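Local coordinates for type IV pilus secretin PilQ family protein (Vibrio cholerae, PDB 6W6M) that probably forms the gated outer-membrane channel through which the type IV competence pilus passes during natural transformation, at residues A[259-264]-A[315-320]; A[426-431]-A[466-471]. All blocks are in the same frame, centred on the assembly; numbering follows the deposited sequence.

Contact 1: residues A[259-264]-A[315-320]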
# COMPACT_ATOMS: atom_id res chain seq x y z
N ILE A 259 6.27 -14.53 53.08
CA ILE A 259 7.04 -13.29 52.95
C ILE A 259 6.28 -12.17 53.64
O ILE A 259 5.06 -12.06 53.49
CB ILE A 259 7.29 -12.96 51.47
CG1 ILE A 259 8.11 -14.06 50.82
CG2 ILE A 259 8.00 -11.63 51.33
CD1 ILE A 259 8.31 -13.87 49.37
N ASN A 260 6.99 -11.35 54.40
CA ASN A 260 6.45 -10.14 54.98
C ASN A 260 7.43 -9.00 54.76
O ASN A 260 8.64 -9.21 54.72
CB ASN A 260 6.15 -10.29 56.47
CG ASN A 260 6.99 -11.37 57.12
OD1 ASN A 260 8.15 -11.15 57.46
ND2 ASN A 260 6.39 -12.54 57.33
N PHE A 261 6.89 -7.79 54.62
CA PHE A 261 7.58 -6.52 54.39
C PHE A 261 8.03 -6.33 52.95
O PHE A 261 8.49 -5.25 52.61
CB PHE A 261 8.80 -6.31 55.30
CG PHE A 261 8.45 -6.12 56.73
CD1 PHE A 261 7.67 -5.06 57.13
CD2 PHE A 261 8.91 -7.00 57.69
CE1 PHE A 261 7.35 -4.88 58.45
CE2 PHE A 261 8.59 -6.82 59.01
CZ PHE A 261 7.81 -5.76 59.39
N ALA A 262 7.91 -7.33 52.08
CA ALA A 262 8.31 -7.17 50.69
C ALA A 262 7.29 -7.88 49.82
O ALA A 262 6.57 -8.76 50.28
CB ALA A 262 9.71 -7.72 50.45
N LYS A 263 7.22 -7.48 48.56
CA LYS A 263 6.33 -8.14 47.61
C LYS A 263 6.94 -9.45 47.16
O LYS A 263 8.12 -9.52 46.83
CB LYS A 263 6.07 -7.25 46.40
CG LYS A 263 5.47 -5.91 46.71
CD LYS A 263 4.97 -5.27 45.43
CE LYS A 263 4.58 -3.83 45.65
NZ LYS A 263 5.77 -2.98 45.94
N ALA A 264 6.11 -10.49 47.11
CA ALA A 264 6.61 -11.80 46.71
C ALA A 264 6.93 -11.87 45.23
O ALA A 264 7.76 -12.67 44.81
CB ALA A 264 5.60 -12.88 47.08
N ASP A 315 14.03 -9.43 53.34
CA ASP A 315 12.80 -8.68 53.60
C ASP A 315 12.84 -8.05 54.99
O ASP A 315 12.64 -8.71 56.01
CB ASP A 315 11.58 -9.58 53.43
CG ASP A 315 11.60 -10.77 54.34
OD1 ASP A 315 12.70 -11.15 54.79
OD2 ASP A 315 10.52 -11.33 54.61
N ILE A 316 13.10 -6.74 55.02
CA ILE A 316 13.15 -5.95 56.25
C ILE A 316 12.44 -4.63 56.00
O ILE A 316 12.30 -4.19 54.85
CB ILE A 316 14.60 -5.69 56.69
CG1 ILE A 316 15.34 -4.91 55.62
CG2 ILE A 316 15.31 -6.98 57.01
CD1 ILE A 316 16.69 -4.42 56.05
N PRO A 317 11.97 -3.98 57.06
CA PRO A 317 11.37 -2.65 56.89
C PRO A 317 12.42 -1.62 56.49
O PRO A 317 13.57 -1.66 56.93
CB PRO A 317 10.80 -2.34 58.28
CG PRO A 317 11.56 -3.21 59.20
CD PRO A 317 11.85 -4.45 58.45
N VAL A 318 11.99 -0.67 55.65
CA VAL A 318 12.88 0.35 55.11
C VAL A 318 12.53 1.70 55.74
O VAL A 318 11.57 1.84 56.48
CB VAL A 318 12.82 0.43 53.58
CG1 VAL A 318 13.31 -0.85 52.97
CG2 VAL A 318 11.42 0.72 53.12
N LYS A 319 13.37 2.69 55.43
CA LYS A 319 13.24 4.05 55.94
C LYS A 319 12.35 4.89 55.03
O LYS A 319 12.04 4.52 53.90
CB LYS A 319 14.62 4.69 56.05
CG LYS A 319 15.53 4.07 57.06
CD LYS A 319 15.02 4.31 58.45
CE LYS A 319 16.07 3.94 59.48
NZ LYS A 319 17.25 4.82 59.38
N GLN A 320 11.95 6.05 55.53
CA GLN A 320 11.13 6.99 54.78
C GLN A 320 11.76 8.37 54.82
O GLN A 320 12.34 8.76 55.83
CB GLN A 320 9.72 7.05 55.34
CG GLN A 320 8.96 5.79 55.15
CD GLN A 320 7.61 5.88 55.78
OE1 GLN A 320 6.69 5.19 55.38
NE2 GLN A 320 7.49 6.72 56.78
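Phe261 and Pro317 make the aromatic half of this contact, a CH-pi interaction in which the proline offers CD to the ring. That carbon sits 4.0 Å from the centroid of the Phe261 ring and only 13° off its normal, so the pyrrolidine lies over one face rather than at an edge. The backbone of Phe261 takes up left-handed phi and psi, turning the chain and directing CB at the other segment. With CG set anti to the carbonyl carbon (chi1 -68°), the ring swings beside the backbone N and meets the proline, while CB rests 4.1 Å from Ile316 C.

Asp315, the first residue to leave helix 303-314, fills the other half. Its CG stands between the backbone N and carbonyl carbon (chi1 59°), a torsion that folds the carboxylate back toward Ile259 and Asn260. Its CB meets the methyl of Ala262, CB to CB at 4.0 Å, and OD2 comes 4.1 Å from Ile259 CG2. The carboxylate plane is tilted modestly from that of the Asn260 amide, the two side chains meeting at a slant; OD2 faces Asn260 OD1 at 3.7 Å, and as both are acceptors they do not bond. What joins the two loops is thus the CH-pi contact and van der Waals packing, with the carboxylate set beside the polar backbone of Asn260.

The contact lies in the type II/III secretion system short domain. Arg291 of the third subunit packs on Ala262 and Ile316, and Asp473 of the second subunit lies against Phe261. Within the chain, residues 259-264 connect strand 253-258 to helix 264-271, with Lys263 at the N-cap, whereas residues 315-320 lead from helix 303-314 into the long strand 320-347.

Contact 2: residues A[426-431]-A[466-471]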
# COMPACT_ATOMS: atom_id res chain seq x y z
N LEU A 426 6.86 16.13 49.75
CA LEU A 426 6.51 14.74 49.55
C LEU A 426 7.09 13.91 50.68
O LEU A 426 8.08 14.30 51.29
CB LEU A 426 7.05 14.21 48.22
CG LEU A 426 6.56 14.76 46.90
CD1 LEU A 426 7.38 14.15 45.81
CD2 LEU A 426 5.13 14.40 46.74
N ILE A 427 6.49 12.76 50.92
CA ILE A 427 7.08 11.71 51.73
C ILE A 427 7.07 10.43 50.90
O ILE A 427 6.15 10.20 50.12
CB ILE A 427 6.36 11.52 53.08
CG1 ILE A 427 6.53 12.76 53.94
CG2 ILE A 427 6.84 10.29 53.82
CD1 ILE A 427 5.67 12.79 55.14
N THR A 428 8.12 9.62 51.02
CA THR A 428 8.26 8.42 50.20
C THR A 428 9.18 7.43 50.91
O THR A 428 9.77 7.74 51.94
CB THR A 428 8.78 8.77 48.80
OG1 THR A 428 8.70 7.62 47.96
CG2 THR A 428 10.21 9.25 48.86
N THR A 429 9.32 6.26 50.28
CA THR A 429 10.16 5.14 50.78
C THR A 429 11.50 5.15 50.04
O THR A 429 11.51 5.54 48.86
CB THR A 429 9.45 3.79 50.61
OG1 THR A 429 8.23 3.78 51.36
CG2 THR A 429 10.26 2.67 51.25
N ASN A 430 12.59 4.76 50.71
CA ASN A 430 13.93 4.79 50.14
C ASN A 430 14.00 4.05 48.81
O ASN A 430 13.50 2.93 48.69
CB ASN A 430 14.91 4.19 51.15
CG ASN A 430 16.35 4.44 50.79
OD1 ASN A 430 16.68 5.45 50.19
ND2 ASN A 430 17.22 3.53 51.18
N LYS A 431 14.62 4.68 47.82
CA LYS A 431 14.88 4.12 46.49
C LYS A 431 13.60 3.99 45.66
O LYS A 431 13.52 3.18 44.74
CB LYS A 431 15.59 2.77 46.58
CG LYS A 431 16.97 2.77 47.20
CD LYS A 431 18.00 3.40 46.31
CE LYS A 431 17.93 2.84 44.91
NZ LYS A 431 19.28 2.70 44.30
N VAL A 466 11.03 13.03 42.27
CA VAL A 466 12.24 12.73 43.03
C VAL A 466 12.41 11.23 43.27
O VAL A 466 11.44 10.47 43.40
CB VAL A 466 12.27 13.51 44.36
CG1 VAL A 466 11.12 13.11 45.25
CG2 VAL A 466 13.60 13.36 45.07
N THR A 467 13.70 10.80 43.28
CA THR A 467 14.14 9.49 43.77
C THR A 467 15.29 9.63 44.76
O THR A 467 16.37 10.13 44.40
CB THR A 467 14.56 8.55 42.63
OG1 THR A 467 13.70 8.73 41.50
CG2 THR A 467 14.46 7.11 43.08
N PRO A 468 15.09 9.25 46.03
CA PRO A 468 16.14 9.41 47.05
C PRO A 468 16.95 8.16 47.33
O PRO A 468 16.58 7.07 46.92
CB PRO A 468 15.33 9.83 48.28
CG PRO A 468 14.07 9.09 48.12
CD PRO A 468 13.79 8.95 46.65
N GLN A 469 18.06 8.30 48.06
CA GLN A 469 18.88 7.17 48.48
C GLN A 469 19.64 7.55 49.74
O GLN A 469 20.33 8.57 49.76
CB GLN A 469 19.85 6.75 47.37
CG GLN A 469 20.77 5.62 47.77
CD GLN A 469 21.75 5.21 46.69
OE1 GLN A 469 21.40 5.14 45.52
NE2 GLN A 469 22.97 4.93 47.09
N ILE A 470 19.54 6.73 50.78
CA ILE A 470 20.17 6.99 52.07
C ILE A 470 21.52 6.27 52.11
O ILE A 470 21.61 5.09 51.77
CB ILE A 470 19.28 6.53 53.23
CG1 ILE A 470 18.02 7.37 53.29
CG2 ILE A 470 20.02 6.63 54.53
CD1 ILE A 470 16.99 6.83 54.22
N THR A 471 22.55 6.97 52.55
CA THR A 471 23.92 6.47 52.66
C THR A 471 24.33 6.33 54.12
O THR A 471 23.63 6.81 55.02
CB THR A 471 24.87 7.40 51.91
OG1 THR A 471 25.12 8.56 52.70
CG2 THR A 471 24.27 7.82 50.58
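The meeting of two beta-sheets in the secretin core is represented here by the end of strand 404-429, whose Leu426 and Thr428 face Val466 and Pro468 of strand 456-471. The side chains of Leu426 and Val466 overlap while running in opposing senses, CD1 of the leucine 3.9 Å from CG1 of the valine. One step on, CG2 of Thr428 points at the outer ring carbon of Pro468, CG, at 3.9 Å. With OG1 anti to the backbone N (chi1 -171°), CG2 falls between the N and the carbonyl carbon and is turned to Pro468; OG1 makes a weak hydrogen bond to Gln432 O.

The two short strand axes come within 8.3 Å at an angle of 56°, so this is packing between sheets rather than pairing within one. Strand 404-429 pairs with strand 320-347, while strand 456-471 belongs to the four-stranded sheet of residues 434-513; such layered sheets are consistent with the double-walled barrel of secretins.

Past the strand end the chemistry turns polar. Asn430 CG, anti to its own N, carries OD1 across to accept a weak hydrogen bond from Ile470 N at 3.2 Å, bent to 134°, and the same OD1 lies 3.9 Å from Ile470 CG1, the side chains crossing at a slant. The backbone N of Lys431, a residue with left-handed phi and psi, gives a similarly weak bond to Pro468 O. Kinked along its length, the lysine chain runs beside the extended Gln469 in the same direction: Lys431 CD is 3.8 Å from Gln469 CG, and NZ reaches Gln469 OE1 at 3.5 Å in a weak bond. Glu290 of the third subunit forms a long, weak ion pair with the same NZ, and Ala262 of that subunit packs on Gln469.

In the fold
Contact 1 is a partly buried meeting of two loops in the type II/III secretion system short domain, whereas contact 2 is buried and joins two sheets of the secretin core. Their chemistry follows their places: a proline-on-ring contact beside a carboxylate in the first, and in the second aliphatic packing that gives way to weak polar bonds where strand 404-429 ends. The contacts follow one another in the chain and their centres lie 15 Å apart. They touch through Lys319, whose O probably accepts a hydrogen bond from Asn430 N at 3.2 Å and whose CB packs on Ile470 CD1. Both also reach the third subunit.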